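Local coordinates for protein Rho guanine nucleotide exchange factor 12 (Homo sapiens, PDB 1TXD) that acts through its DH and PH domains as a guanine nucleotide exchange factor for the GTPase RhoA and may couple RhoA to G alpha-12 and G alpha-13, at residues Q48-R53 with D151-P156; T253-I258 with L280-V285; G261-K266 with L275-L280. The protein carries 1 engineered substitution. All coordinates share one frame; numbering follows the deposited sequence.

Contact 1 (Q48-R53 with D151-P156)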
ATOM      1  N   GLN A  48      21.363  -2.245   6.649  1.00 21.01           N
ATOM      2  CA  GLN A  48      22.708  -2.003   7.245  1.00 23.30           C
ATOM      3  C   GLN A  48      22.986  -0.498   7.350  1.00 24.24           C
ATOM      4  O   GLN A  48      23.544  -0.026   8.349  1.00 21.73           O
ATOM      5  CB  GLN A  48      23.824  -2.707   6.478  1.00 25.58           C
ATOM      6  CG  GLN A  48      23.949  -4.237   6.757  1.00 29.17           C
ATOM      7  CD  GLN A  48      24.167  -4.567   8.231  1.00 31.28           C
ATOM      8  OE1 GLN A  48      25.226  -4.254   8.792  1.00 39.86           O
ATOM      9  NE2 GLN A  48      23.188  -5.218   8.857  1.00 31.63           N
ATOM     10  N   VAL A  49      22.508   0.257   6.356  1.00 24.43           N
ATOM     11  CA  VAL A  49      22.810   1.684   6.303  1.00 24.22           C
ATOM     12  C   VAL A  49      21.862   2.471   7.221  1.00 24.47           C
ATOM     13  O   VAL A  49      22.332   3.390   7.886  1.00 21.68           O
ATOM     14  CB  VAL A  49      22.807   2.237   4.863  1.00 23.73           C
ATOM     15  CG1 VAL A  49      23.008   3.745   4.858  1.00 24.87           C
ATOM     16  CG2 VAL A  49      23.890   1.559   4.047  1.00 24.72           C
ATOM     17  N   PHE A  50      20.574   2.048   7.280  1.00 23.03           N
ATOM     18  CA  PHE A  50      19.529   2.721   7.987  1.00 21.36           C
ATOM     19  C   PHE A  50      19.150   2.073   9.298  1.00 20.18           C
ATOM     20  O   PHE A  50      19.304   2.703  10.332  1.00 20.79           O
ATOM     21  CB  PHE A  50      18.260   2.934   7.099  1.00 18.93           C
ATOM     22  CG  PHE A  50      18.521   3.815   5.946  1.00 18.99           C
ATOM     23  CD1 PHE A  50      18.497   5.201   6.083  1.00 16.22           C
ATOM     24  CD2 PHE A  50      18.944   3.290   4.746  1.00 19.94           C
ATOM     25  CE1 PHE A  50      18.850   6.019   5.043  1.00 18.05           C
ATOM     26  CE2 PHE A  50      19.278   4.122   3.683  1.00 20.38           C
ATOM     27  CZ  PHE A  50      19.227   5.491   3.836  1.00 20.41           C
ATOM     28  N   TYR A  51      18.598   0.856   9.263  1.00 19.48           N
ATOM     29  CA  TYR A  51      17.891   0.328  10.396  1.00 18.37           C
ATOM     30  C   TYR A  51      18.892   0.006  11.493  1.00 19.52           C
ATOM     31  O   TYR A  51      18.744   0.462  12.630  1.00 20.33           O
ATOM     32  CB  TYR A  51      17.112  -0.942  10.057  1.00 21.47           C
ATOM     33  CG  TYR A  51      16.566  -1.603  11.308  1.00 25.24           C
ATOM     34  CD1 TYR A  51      15.425  -1.147  11.911  1.00 29.56           C
ATOM     35  CD2 TYR A  51      17.298  -2.594  11.957  1.00 31.37           C
ATOM     36  CE1 TYR A  51      14.952  -1.709  13.140  1.00 32.87           C
ATOM     37  CE2 TYR A  51      16.842  -3.187  13.164  1.00 35.60           C
ATOM     38  CZ  TYR A  51      15.629  -2.745  13.726  1.00 35.44           C
ATOM     39  OH  TYR A  51      15.178  -3.315  14.907  1.00 39.35           O
ATOM     40  N   GLN A  52      19.901  -0.753  11.159  1.00 18.77           N
ATOM     41  CA  GLN A  52      20.878  -1.184  12.206  1.00 19.53           C
ATOM     42  C   GLN A  52      21.543   0.046  12.847  1.00 20.53           C
ATOM     43  O   GLN A  52      21.537   0.184  14.051  1.00 24.59           O
ATOM     44  CB  GLN A  52      21.918  -2.109  11.642  1.00 19.94           C
ATOM     45  CG  GLN A  52      21.493  -3.580  11.286  1.00 21.67           C
ATOM     46  CD  GLN A  52      20.734  -4.350  12.379  1.00 28.34           C
ATOM     47  OE1 GLN A  52      21.203  -4.417  13.558  1.00 32.65           O
ATOM     48  NE2 GLN A  52      19.641  -5.016  11.990  1.00 22.17           N
ATOM     49  N   ARG A  53      22.079   0.957  12.047  1.00 22.18           N
ATOM     50  CA  ARG A  53      22.691   2.204  12.556  1.00 24.51           C
ATOM     51  C   ARG A  53      21.788   3.072  13.462  1.00 23.09           C
ATOM     52  O   ARG A  53      22.186   3.455  14.548  1.00 19.92           O
ATOM     53  CB  ARG A  53      23.174   3.071  11.387  1.00 27.64           C
ATOM     54  CG  ARG A  53      24.347   2.485  10.609  1.00 35.66           C
ATOM     55  CD  ARG A  53      25.655   3.216  10.881  1.00 41.09           C
ATOM     56  NE  ARG A  53      26.752   2.732  10.061  1.00 46.39           N
ATOM     57  CZ  ARG A  53      27.994   3.223  10.109  1.00 50.78           C
ATOM     58  NH1 ARG A  53      28.299   4.243  10.929  1.00 51.12           N
ATOM     59  NH2 ARG A  53      28.937   2.705   9.312  1.00 53.03           N
ATOM     60  N   ASP A 151      23.056  12.041   6.619  1.00 18.40           N
ATOM     61  CA  ASP A 151      24.330  11.342   6.566  1.00 19.09           C
ATOM     62  C   ASP A 151      24.186   9.979   5.852  1.00 20.91           C
ATOM     63  O   ASP A 151      24.933   9.676   4.884  1.00 21.07           O
ATOM     64  CB  ASP A 151      24.877  11.184   7.949  1.00 21.49           C
ATOM     65  CG  ASP A 151      26.269  10.605   7.958  1.00 25.15           C
ATOM     66  OD1 ASP A 151      26.407   9.436   8.367  1.00 30.67           O
ATOM     67  OD2 ASP A 151      27.288  11.227   7.579  1.00 29.99           O
ATOM     68  N   ALA A 152      23.173   9.189   6.238  1.00 20.88           N
ATOM     69  CA  ALA A 152      23.080   7.825   5.738  1.00 20.79           C
ATOM     70  C   ALA A 152      22.894   7.810   4.234  1.00 22.19           C
ATOM     71  O   ALA A 152      23.507   6.958   3.561  1.00 22.26           O
ATOM     72  CB  ALA A 152      21.964   7.052   6.403  1.00 20.46           C
ATOM     73  N   GLU A 153      22.058   8.718   3.727  1.00 20.52           N
ATOM     74  CA  GLU A 153      21.752   8.801   2.311  1.00 23.60           C
ATOM     75  C   GLU A 153      22.951   9.308   1.462  1.00 22.74           C
ATOM     76  O   GLU A 153      22.950   9.196   0.251  1.00 20.32           O
ATOM     77  CB  GLU A 153      20.527   9.716   2.042  1.00 24.12           C
ATOM     78  CG  GLU A 153      19.246   9.226   2.672  1.00 25.89           C
ATOM     79  CD  GLU A 153      18.082  10.205   2.587  1.00 28.99           C
ATOM     80  OE1 GLU A 153      18.314  11.415   2.433  1.00 31.64           O
ATOM     81  OE2 GLU A 153      16.920   9.751   2.700  1.00 29.89           O
ATOM     82  N   SER A 154      23.934   9.884   2.119  1.00 23.52           N
ATOM     83  CA  SER A 154      25.187  10.209   1.477  1.00 23.74           C
ATOM     84  C   SER A 154      26.083   8.969   1.231  1.00 23.88           C
ATOM     85  O   SER A 154      26.964   9.021   0.378  1.00 21.27           O
ATOM     86  CB  SER A 154      25.925  11.290   2.273  1.00 24.21           C
ATOM     87  OG  SER A 154      26.727  10.736   3.291  1.00 25.36           O
ATOM     88  N   ASN A 155      25.845   7.866   1.962  1.00 22.84           N
ATOM     89  CA  ASN A 155      26.529   6.584   1.710  1.00 22.32           C
ATOM     90  C   ASN A 155      26.407   6.201   0.243  1.00 20.00           C
ATOM     91  O   ASN A 155      25.305   6.201  -0.258  1.00 21.82           O
ATOM     92  CB  ASN A 155      25.905   5.455   2.574  1.00 22.86           C
ATOM     93  CG  ASN A 155      26.830   4.271   2.741  1.00 21.85           C
ATOM     94  OD1 ASN A 155      27.312   3.729   1.776  1.00 24.02           O
ATOM     95  ND2 ASN A 155      27.093   3.887   3.966  1.00 22.38           N
ATOM     96  N   PRO A 156      27.499   5.911  -0.454  1.00 19.98           N
ATOM     97  CA  PRO A 156      27.426   5.452  -1.864  1.00 19.60           C
ATOM     98  C   PRO A 156      26.503   4.270  -2.134  1.00 19.25           C
ATOM     99  O   PRO A 156      25.968   4.171  -3.244  1.00 17.95           O
ATOM    100  CB  PRO A 156      28.893   5.080  -2.217  1.00 20.47           C
ATOM    101  CG  PRO A 156      29.743   5.857  -1.274  1.00 19.48           C
ATOM    102  CD  PRO A 156      28.904   6.104  -0.011  1.00 20.13           C
TER
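The phenyl ring of F50 turns an edge to E153: CG of E153 lies in the ring plane, 3.9 Å from F50 CZ. One face of the ring carries V49 CG1 from its own helix, offset toward the rim. The methyl of A152 approaches the ring obliquely, its CB 3.6 Å from F50 CE1, and also touches V49, with CB 3.8 Å from V49 CG1. A152 thus fits against two successive side chains of helix 20-57, at the point where the two backbones come nearest.

V49 touches A152 with CG1 and turns CG2 to the amide of N155. CG1, placed anti to the backbone N (chi1 175°), reaches both the A152 methyl and the carbonyl, 3.5 Å from A152 O, whereas CG2 lies 4.0 Å from N155 ND2. The same carbonyl accepts a backbone bond from N155, 3.0 Å from N155 N to A152 O, which links the asparagine to the packed alanine. No hydrogen bond crosses the contact, which is held by apolar packing. Two polar ends find partners outside the segments: E153 lays its CG along the phenyl edge and sends OE2 on to the backbone N of L163, and N155 OD1 accepts from L157 N.

The contact belongs to the helical DH domain, the exchange module, and joins the C-terminal parts of helices 20-57 and 143-154. L163 and I166 of helix 163-166 also cover F50, and F69 of helix 62-69 packs on it as well, while L157 in the following loop touches V49.

Contact 2 (T253-I258 with L280-V285)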
ATOM      1  N   THR A 253     -10.694   7.904  12.774  1.00 45.84           N
ATOM      2  CA  THR A 253      -9.962   6.641  12.587  1.00 46.54           C
ATOM      3  C   THR A 253     -10.690   5.387  13.078  1.00 47.70           C
ATOM      4  O   THR A 253     -10.305   4.268  12.722  1.00 47.06           O
ATOM      5  CB  THR A 253      -8.546   6.706  13.251  1.00 46.31           C
ATOM      6  OG1 THR A 253      -8.663   6.788  14.675  1.00 45.15           O
ATOM      7  CG2 THR A 253      -7.793   7.989  12.866  1.00 45.98           C
ATOM      8  N   LYS A 254     -11.733   5.556  13.890  1.00 49.36           N
ATOM      9  CA  LYS A 254     -12.480   4.400  14.410  1.00 50.83           C
ATOM     10  C   LYS A 254     -13.610   3.957  13.475  1.00 51.18           C
ATOM     11  O   LYS A 254     -14.452   3.143  13.848  1.00 51.37           O
ATOM     12  CB  LYS A 254     -12.993   4.662  15.837  1.00 51.41           C
ATOM     13  CG  LYS A 254     -11.968   4.357  16.940  1.00 52.37           C
ATOM     14  CD  LYS A 254     -11.766   2.839  17.182  1.00 53.08           C
ATOM     15  CE  LYS A 254     -10.512   2.275  16.500  1.00 52.88           C
ATOM     16  NZ  LYS A 254      -9.309   3.110  16.723  1.00 52.76           N
ATOM     17  N   ARG A 255     -13.610   4.491  12.260  1.00 51.69           N
ATOM     18  CA  ARG A 255     -14.437   3.980  11.178  1.00 52.63           C
ATOM     19  C   ARG A 255     -13.708   4.150   9.849  1.00 52.72           C
ATOM     20  O   ARG A 255     -12.863   5.028   9.704  1.00 51.58           O
ATOM     21  CB  ARG A 255     -15.782   4.719  11.145  1.00 53.58           C
ATOM     22  CG  ARG A 255     -15.704   6.224  10.816  1.00 54.38           C
ATOM     23  CD  ARG A 255     -15.650   7.131  12.042  1.00 55.83           C
ATOM     24  NE  ARG A 255     -16.964   7.260  12.667  1.00 57.12           N
ATOM     25  CZ  ARG A 255     -17.210   7.921  13.790  1.00 57.53           C
ATOM     26  NH1 ARG A 255     -16.231   8.515  14.463  1.00 57.49           N
ATOM     27  NH2 ARG A 255     -18.451   7.971  14.253  1.00 58.17           N
ATOM     28  N   LYS A 256     -14.051   3.328   8.870  1.00 54.09           N
ATOM     29  CA  LYS A 256     -13.398   3.406   7.567  1.00 55.46           C
ATOM     30  C   LYS A 256     -14.039   4.487   6.703  1.00 55.89           C
ATOM     31  O   LYS A 256     -15.242   4.715   6.797  1.00 55.30           O
ATOM     32  CB  LYS A 256     -13.420   2.042   6.867  1.00 56.18           C
ATOM     33  CG  LYS A 256     -12.394   1.055   7.454  1.00 56.72           C
ATOM     34  CD  LYS A 256     -12.216  -0.195   6.586  1.00 57.28           C
ATOM     35  CE  LYS A 256     -10.773  -0.673   6.594  1.00 57.65           C
ATOM     36  NZ  LYS A 256     -10.612  -2.022   5.981  1.00 57.47           N
ATOM     37  N   MET A 257     -13.214   5.164   5.897  1.00 56.59           N
ATOM     38  CA  MET A 257     -13.671   6.173   4.928  1.00 56.98           C
ATOM     39  C   MET A 257     -14.063   5.507   3.623  1.00 57.45           C
ATOM     40  O   MET A 257     -13.356   4.626   3.134  1.00 57.30           O
ATOM     41  CB  MET A 257     -12.567   7.212   4.671  1.00 57.73           C
ATOM     42  CG  MET A 257     -12.754   8.169   3.461  1.00 58.18           C
ATOM     43  SD  MET A 257     -11.413   9.465   3.440  1.00 60.56           S
ATOM     44  CE  MET A 257     -11.988  10.483   4.649  1.00 60.95           C
ATOM     45  N   ILE A 258     -15.197   5.939   3.073  1.00 57.90           N
ATOM     46  CA  ILE A 258     -15.755   5.396   1.841  1.00 58.06           C
ATOM     47  C   ILE A 258     -15.620   6.373   0.675  1.00 58.42           C
ATOM     48  O   ILE A 258     -15.390   5.956  -0.463  1.00 58.18           O
ATOM     49  CB  ILE A 258     -17.226   5.013   2.086  1.00 58.47           C
ATOM     50  CG1 ILE A 258     -17.277   3.668   2.821  1.00 59.04           C
ATOM     51  CG2 ILE A 258     -18.047   4.953   0.765  1.00 58.54           C
ATOM     52  CD1 ILE A 258     -17.106   3.770   4.321  1.00 59.13           C
ATOM     53  N   LEU A 280     -17.912   8.709   5.723  1.00 52.53           N
ATOM     54  CA  LEU A 280     -17.397   7.569   6.480  1.00 52.92           C
ATOM     55  C   LEU A 280     -18.467   6.495   6.625  1.00 53.57           C
ATOM     56  O   LEU A 280     -19.581   6.653   6.127  1.00 53.48           O
ATOM     57  CB  LEU A 280     -16.917   8.025   7.863  1.00 52.55           C
ATOM     58  CG  LEU A 280     -16.066   9.292   7.886  1.00 53.06           C
ATOM     59  CD1 LEU A 280     -15.537   9.556   9.307  1.00 53.90           C
ATOM     60  CD2 LEU A 280     -14.907   9.196   6.906  1.00 53.17           C
ATOM     61  N   GLU A 281     -18.132   5.405   7.318  1.00 54.44           N
ATOM     62  CA  GLU A 281     -19.028   4.247   7.442  1.00 55.21           C
ATOM     63  C   GLU A 281     -20.424   4.640   7.923  1.00 54.82           C
ATOM     64  O   GLU A 281     -21.434   4.136   7.419  1.00 55.06           O
ATOM     65  CB  GLU A 281     -18.448   3.207   8.416  1.00 55.94           C
ATOM     66  CG  GLU A 281     -17.893   1.949   7.756  1.00 57.77           C
ATOM     67  CD  GLU A 281     -17.000   1.132   8.685  1.00 59.04           C
ATOM     68  OE1 GLU A 281     -17.170   1.230   9.922  1.00 60.47           O
ATOM     69  OE2 GLU A 281     -16.124   0.390   8.181  1.00 59.79           O
ATOM     70  N   ASP A 282     -20.458   5.535   8.908  1.00 54.01           N
ATOM     71  CA  ASP A 282     -21.667   5.817   9.672  1.00 53.20           C
ATOM     72  C   ASP A 282     -21.987   7.301   9.834  1.00 52.65           C
ATOM     73  O   ASP A 282     -23.028   7.635  10.382  1.00 53.13           O
ATOM     74  CB  ASP A 282     -21.571   5.140  11.049  1.00 53.18           C
ATOM     75  CG  ASP A 282     -20.545   5.798  11.975  1.00 52.95           C
ATOM     76  OD1 ASP A 282     -19.681   6.568  11.503  1.00 53.41           O
ATOM     77  OD2 ASP A 282     -20.531   5.595  13.205  1.00 52.23           O
ATOM     78  N   ILE A 283     -21.097   8.178   9.377  1.00 52.21           N
ATOM     79  CA  ILE A 283     -21.322   9.619   9.428  1.00 52.33           C
ATOM     80  C   ILE A 283     -20.814  10.311   8.172  1.00 52.39           C
ATOM     81  O   ILE A 283     -19.863   9.861   7.540  1.00 52.40           O
ATOM     82  CB  ILE A 283     -20.648  10.262  10.675  1.00 52.64           C
ATOM     83  CG1 ILE A 283     -19.151   9.907  10.759  1.00 52.98           C
ATOM     84  CG2 ILE A 283     -21.373   9.843  11.946  1.00 52.67           C
ATOM     85  CD1 ILE A 283     -18.374  10.713  11.796  1.00 53.16           C
ATOM     86  N   LEU A 284     -21.475  11.397   7.805  1.00 52.11           N
ATOM     87  CA  LEU A 284     -20.942  12.337   6.847  1.00 52.31           C
ATOM     88  C   LEU A 284     -20.315  13.421   7.707  1.00 52.20           C
ATOM     89  O   LEU A 284     -20.848  13.758   8.761  1.00 52.15           O
ATOM     90  CB  LEU A 284     -22.065  12.890   5.979  1.00 53.13           C
ATOM     91  CG  LEU A 284     -21.691  13.544   4.657  1.00 54.33           C
ATOM     92  CD1 LEU A 284     -21.409  12.496   3.610  1.00 54.49           C
ATOM     93  CD2 LEU A 284     -22.829  14.454   4.192  1.00 55.88           C
ATOM     94  N   VAL A 285     -19.171  13.943   7.275  1.00 51.99           N
ATOM     95  CA  VAL A 285     -18.420  14.912   8.063  1.00 51.55           C
ATOM     96  C   VAL A 285     -18.147  16.124   7.211  1.00 51.44           C
ATOM     97  O   VAL A 285     -17.633  16.017   6.104  1.00 50.78           O
ATOM     98  CB  VAL A 285     -17.069  14.348   8.574  1.00 51.74           C
ATOM     99  CG1 VAL A 285     -16.316  15.409   9.370  1.00 51.13           C
ATOM    100  CG2 VAL A 285     -17.288  13.101   9.438  1.00 52.15           C
TER
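R255 lays its aliphatic chain over L280, with CD 3.7 Å from L280 CD1, and carries its guanidinium on to I283 and D282. The I283 CD1 methyl sits over the centre of one guanidinium face, 3.6 Å from R255 CZ. At the edge, R255 NE donates to D282 OD1 at 3.0 Å (N-H...O 158°). NE meets the oxygen on its syn side, somewhat out of the carboxylate plane, and OD1 itself lies close to the guanidinium plane. Two longer, weak bonds from R255 NH2 to the carboxylate complete the salt bridge, although the two planes are turned 47° apart. Bends at chi2 and chi3 fold the arginine back onto the turn. R255 NH1 donates to the carbonyl of D251, so the group is held from more than one direction.

Beyond the arginine, M257 and L280 form an antiparallel non-hydrogen-bonded pair whose side chains share a face, M257 CB lying 3.8 Å from L280 CD2. E281 N gives a weak, bent bond to K256 O, 3.0 Å from N to O. I258 closes this end by resting its CD1 against the backbone of E281.

The contact spans the start of strand 257-266 and the tight turn linking strands 275-280 and 283-290 of the PH domain, where L280 N bonds to I283 O. Helix 191-230, which comes from the DH domain, packs on M257 through L224, and N220 ND2 bonds to M257 O.

Contact 3 (G261-K266 with L275-L280)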
ATOM      1  N   GLY A 261     -14.487  14.441  -1.051  1.00 61.28           N
ATOM      2  CA  GLY A 261     -14.355  15.431  -2.110  1.00 60.80           C
ATOM      3  C   GLY A 261     -14.685  16.862  -1.712  1.00 60.24           C
ATOM      4  O   GLY A 261     -15.116  17.122  -0.588  1.00 59.53           O
ATOM      5  N   PRO A 262     -14.479  17.795  -2.638  1.00 59.96           N
ATOM      6  CA  PRO A 262     -14.962  19.170  -2.461  1.00 60.36           C
ATOM      7  C   PRO A 262     -16.487  19.319  -2.710  1.00 60.28           C
ATOM      8  O   PRO A 262     -16.952  19.156  -3.847  1.00 59.44           O
ATOM      9  CB  PRO A 262     -14.162  19.972  -3.504  1.00 60.32           C
ATOM     10  CG  PRO A 262     -13.326  18.981  -4.265  1.00 60.25           C
ATOM     11  CD  PRO A 262     -13.797  17.611  -3.930  1.00 59.80           C
ATOM     12  N   LEU A 263     -17.239  19.602  -1.645  1.00 60.50           N
ATOM     13  CA  LEU A 263     -18.620  20.086  -1.759  1.00 61.21           C
ATOM     14  C   LEU A 263     -18.687  21.570  -1.394  1.00 61.84           C
ATOM     15  O   LEU A 263     -17.756  22.117  -0.817  1.00 62.15           O
ATOM     16  CB  LEU A 263     -19.576  19.303  -0.846  1.00 60.70           C
ATOM     17  CG  LEU A 263     -19.635  17.781  -1.001  1.00 60.31           C
ATOM     18  CD1 LEU A 263     -20.583  17.172   0.016  1.00 59.60           C
ATOM     19  CD2 LEU A 263     -20.028  17.379  -2.413  1.00 60.40           C
ATOM     20  N   VAL A 264     -19.799  22.205  -1.746  1.00 62.52           N
ATOM     21  CA  VAL A 264     -20.116  23.571  -1.336  1.00 62.87           C
ATOM     22  C   VAL A 264     -21.273  23.455  -0.327  1.00 63.41           C
ATOM     23  O   VAL A 264     -21.915  22.403  -0.246  1.00 63.71           O
ATOM     24  CB  VAL A 264     -20.473  24.427  -2.584  1.00 62.83           C
ATOM     25  CG1 VAL A 264     -21.187  25.732  -2.223  1.00 62.77           C
ATOM     26  CG2 VAL A 264     -19.210  24.719  -3.394  1.00 62.39           C
ATOM     27  N   TRP A 265     -21.512  24.492   0.475  1.00 63.79           N
ATOM     28  CA  TRP A 265     -22.634  24.472   1.421  1.00 64.36           C
ATOM     29  C   TRP A 265     -23.423  25.774   1.385  1.00 64.15           C
ATOM     30  O   TRP A 265     -23.037  26.762   2.021  1.00 64.58           O
ATOM     31  CB  TRP A 265     -22.161  24.191   2.852  1.00 64.90           C
ATOM     32  CG  TRP A 265     -23.291  24.102   3.860  1.00 66.16           C
ATOM     33  CD1 TRP A 265     -24.637  24.025   3.595  1.00 67.18           C
ATOM     34  CD2 TRP A 265     -23.171  24.077   5.290  1.00 67.44           C
ATOM     35  NE1 TRP A 265     -25.351  23.958   4.767  1.00 67.73           N
ATOM     36  CE2 TRP A 265     -24.477  23.984   5.824  1.00 67.94           C
ATOM     37  CE3 TRP A 265     -22.086  24.123   6.180  1.00 68.21           C
ATOM     38  CZ2 TRP A 265     -24.728  23.938   7.203  1.00 68.18           C
ATOM     39  CZ3 TRP A 265     -22.336  24.075   7.554  1.00 68.45           C
ATOM     40  CH2 TRP A 265     -23.648  23.984   8.047  1.00 68.69           C
ATOM     41  N   LYS A 266     -24.529  25.759   0.637  1.00 63.49           N
ATOM     42  CA  LYS A 266     -25.479  26.876   0.598  1.00 62.57           C
ATOM     43  C   LYS A 266     -26.209  26.943   1.947  1.00 62.32           C
ATOM     44  O   LYS A 266     -27.119  26.147   2.217  1.00 62.19           O
ATOM     45  CB  LYS A 266     -26.472  26.695  -0.567  1.00 61.98           C
ATOM     46  CG  LYS A 266     -27.300  27.922  -0.918  1.00 61.21           C
ATOM     47  CD  LYS A 266     -28.387  27.577  -1.937  1.00 60.53           C
ATOM     48  CE  LYS A 266     -29.196  28.798  -2.364  1.00 60.28           C
ATOM     49  NZ  LYS A 266     -30.393  29.031  -1.503  1.00 59.58           N
ATOM     50  N   LEU A 275     -16.514  23.611   1.306  1.00 55.89           N
ATOM     51  CA  LEU A 275     -16.180  22.473   2.156  1.00 55.54           C
ATOM     52  C   LEU A 275     -15.271  21.477   1.458  1.00 54.82           C
ATOM     53  O   LEU A 275     -15.167  21.443   0.223  1.00 54.47           O
ATOM     54  CB  LEU A 275     -17.440  21.697   2.572  1.00 56.02           C
ATOM     55  CG  LEU A 275     -18.530  22.289   3.472  1.00 56.60           C
ATOM     56  CD1 LEU A 275     -19.682  21.291   3.569  1.00 56.75           C
ATOM     57  CD2 LEU A 275     -18.014  22.628   4.859  1.00 56.66           C
ATOM     58  N   TYR A 276     -14.605  20.688   2.295  1.00 53.60           N
ATOM     59  CA  TYR A 276     -14.123  19.367   1.948  1.00 52.90           C
ATOM     60  C   TYR A 276     -14.847  18.401   2.879  1.00 51.73           C
ATOM     61  O   TYR A 276     -14.856  18.587   4.099  1.00 52.24           O
ATOM     62  CB  TYR A 276     -12.605  19.267   2.155  1.00 53.35           C
ATOM     63  CG  TYR A 276     -11.998  18.051   1.494  1.00 53.59           C
ATOM     64  CD1 TYR A 276     -11.545  18.110   0.174  1.00 53.65           C
ATOM     65  CD2 TYR A 276     -11.893  16.835   2.181  1.00 54.38           C
ATOM     66  CE1 TYR A 276     -11.002  16.997  -0.446  1.00 54.23           C
ATOM     67  CE2 TYR A 276     -11.341  15.714   1.570  1.00 54.55           C
ATOM     68  CZ  TYR A 276     -10.904  15.805   0.258  1.00 54.75           C
ATOM     69  OH  TYR A 276     -10.357  14.709  -0.353  1.00 56.70           O
ATOM     70  N   THR A 277     -15.429  17.362   2.302  1.00 50.14           N
ATOM     71  CA  THR A 277     -16.423  16.549   2.988  1.00 48.87           C
ATOM     72  C   THR A 277     -15.990  15.113   2.986  1.00 47.98           C
ATOM     73  O   THR A 277     -15.400  14.659   2.027  1.00 47.63           O
ATOM     74  CB  THR A 277     -17.785  16.683   2.231  1.00 48.31           C
ATOM     75  OG1 THR A 277     -18.306  17.995   2.435  1.00 48.69           O
ATOM     76  CG2 THR A 277     -18.848  15.746   2.798  1.00 46.68           C
ATOM     77  N   LEU A 278     -16.320  14.381   4.037  1.00 48.23           N
ATOM     78  CA  LEU A 278     -15.903  13.004   4.131  1.00 49.40           C
ATOM     79  C   LEU A 278     -17.060  12.123   4.456  1.00 50.32           C
ATOM     80  O   LEU A 278     -17.653  12.247   5.518  1.00 50.30           O
ATOM     81  CB  LEU A 278     -14.862  12.835   5.236  1.00 50.09           C
ATOM     82  CG  LEU A 278     -13.715  13.845   5.368  1.00 49.60           C
ATOM     83  CD1 LEU A 278     -12.940  13.479   6.611  1.00 48.79           C
ATOM     84  CD2 LEU A 278     -12.803  13.933   4.139  1.00 49.38           C
ATOM     85  N   LEU A 279     -17.383  11.230   3.530  1.00 52.19           N
ATOM     86  CA  LEU A 279     -18.312  10.133   3.793  1.00 52.81           C
ATOM     87  C   LEU A 279     -17.594   8.954   4.455  1.00 52.49           C
ATOM     88  O   LEU A 279     -16.785   8.280   3.814  1.00 52.65           O
ATOM     89  CB  LEU A 279     -18.955   9.656   2.491  1.00 53.41           C
ATOM     90  CG  LEU A 279     -19.814   8.397   2.573  1.00 54.11           C
ATOM     91  CD1 LEU A 279     -20.833   8.483   3.713  1.00 54.30           C
ATOM     92  CD2 LEU A 279     -20.533   8.196   1.237  1.00 55.81           C
ATOM     93  N   LEU A 280     -17.912   8.709   5.723  1.00 52.53           N
ATOM     94  CA  LEU A 280     -17.397   7.569   6.480  1.00 52.92           C
ATOM     95  C   LEU A 280     -18.467   6.495   6.625  1.00 53.57           C
ATOM     96  O   LEU A 280     -19.581   6.653   6.127  1.00 53.48           O
ATOM     97  CB  LEU A 280     -16.917   8.025   7.863  1.00 52.55           C
ATOM     98  CG  LEU A 280     -16.066   9.292   7.886  1.00 53.06           C
ATOM     99  CD1 LEU A 280     -15.537   9.556   9.307  1.00 53.90           C
ATOM    100  CD2 LEU A 280     -14.907   9.196   6.906  1.00 53.17           C
TER
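G261 and T277 form the firm part of the pairing, exchanging two backbone hydrogen bonds: T277 N to G261 O at 2.9 Å and G261 N to T277 O at 3.2 Å. The same G261 carbonyl lies over one face of the Y276 ring, 3.8 Å from Y276 CD1 and offset toward the rim, and receives a CA-H...O contact from Y276 CA. With CG swung anti to the backbone N (chi1 -166°), the tyrosine ring lies across the G261 backbone, on the opposite face of the sheet from L263 and T277. Its hydroxyl bonds to OE1 of E260, the residue just before this segment, which ties down the far end of the ring.

Further along, L275 N donates to L263 O at 2.9 Å (N-H...O 146°), with the donor tilted from the carbonyl plane. L263 and T277 meet on the same face, their side chains crossing at about a right angle, and L263 CD1 comes 3.4 Å from T277 OG1. That hydroxyl is buried without a polar partner in the model. Past L275, W265 CB packs on L275 CD1 at 3.9 Å.

The short segments, part of a hairpin in the PH beta sandwich, run at 118° to one another, pairing where 261-263 meets 275-277 and diverging beyond. W360 of helix 354-374, the C-terminal helix of the PH domain, packs on both L263 and T277. Strand 344-350 lies beside strand 257-266, with L349 touching L263 and W265, and strand 283-290 flanks strand 275-280, with L286 touching L275 and T277.

In the fold
Contact 1 lies in the DH helical bundle and contacts 2 and 3 in the PH domain, with about 40 Å between the centres of contacts 1 and 2. The first is buried and joins helices distant in sequence, with no hydrogen bond between the two segments. Contacts 2 and 3 have L280 in common and both draw on strand 257-266, their centres 13 Å apart. Contact 3, mostly buried, relies on backbone pairing and a face of L263, L275 and T277, partly covered by the C-terminal helix. In the partly exposed contact 2, a salt bridge joins the loop leading into strand 257-266 to the turn after strand 275-280. Probable backbone hydrogen bonds, I258 N to L279 O and V285 N to L278 O, stitch the two together.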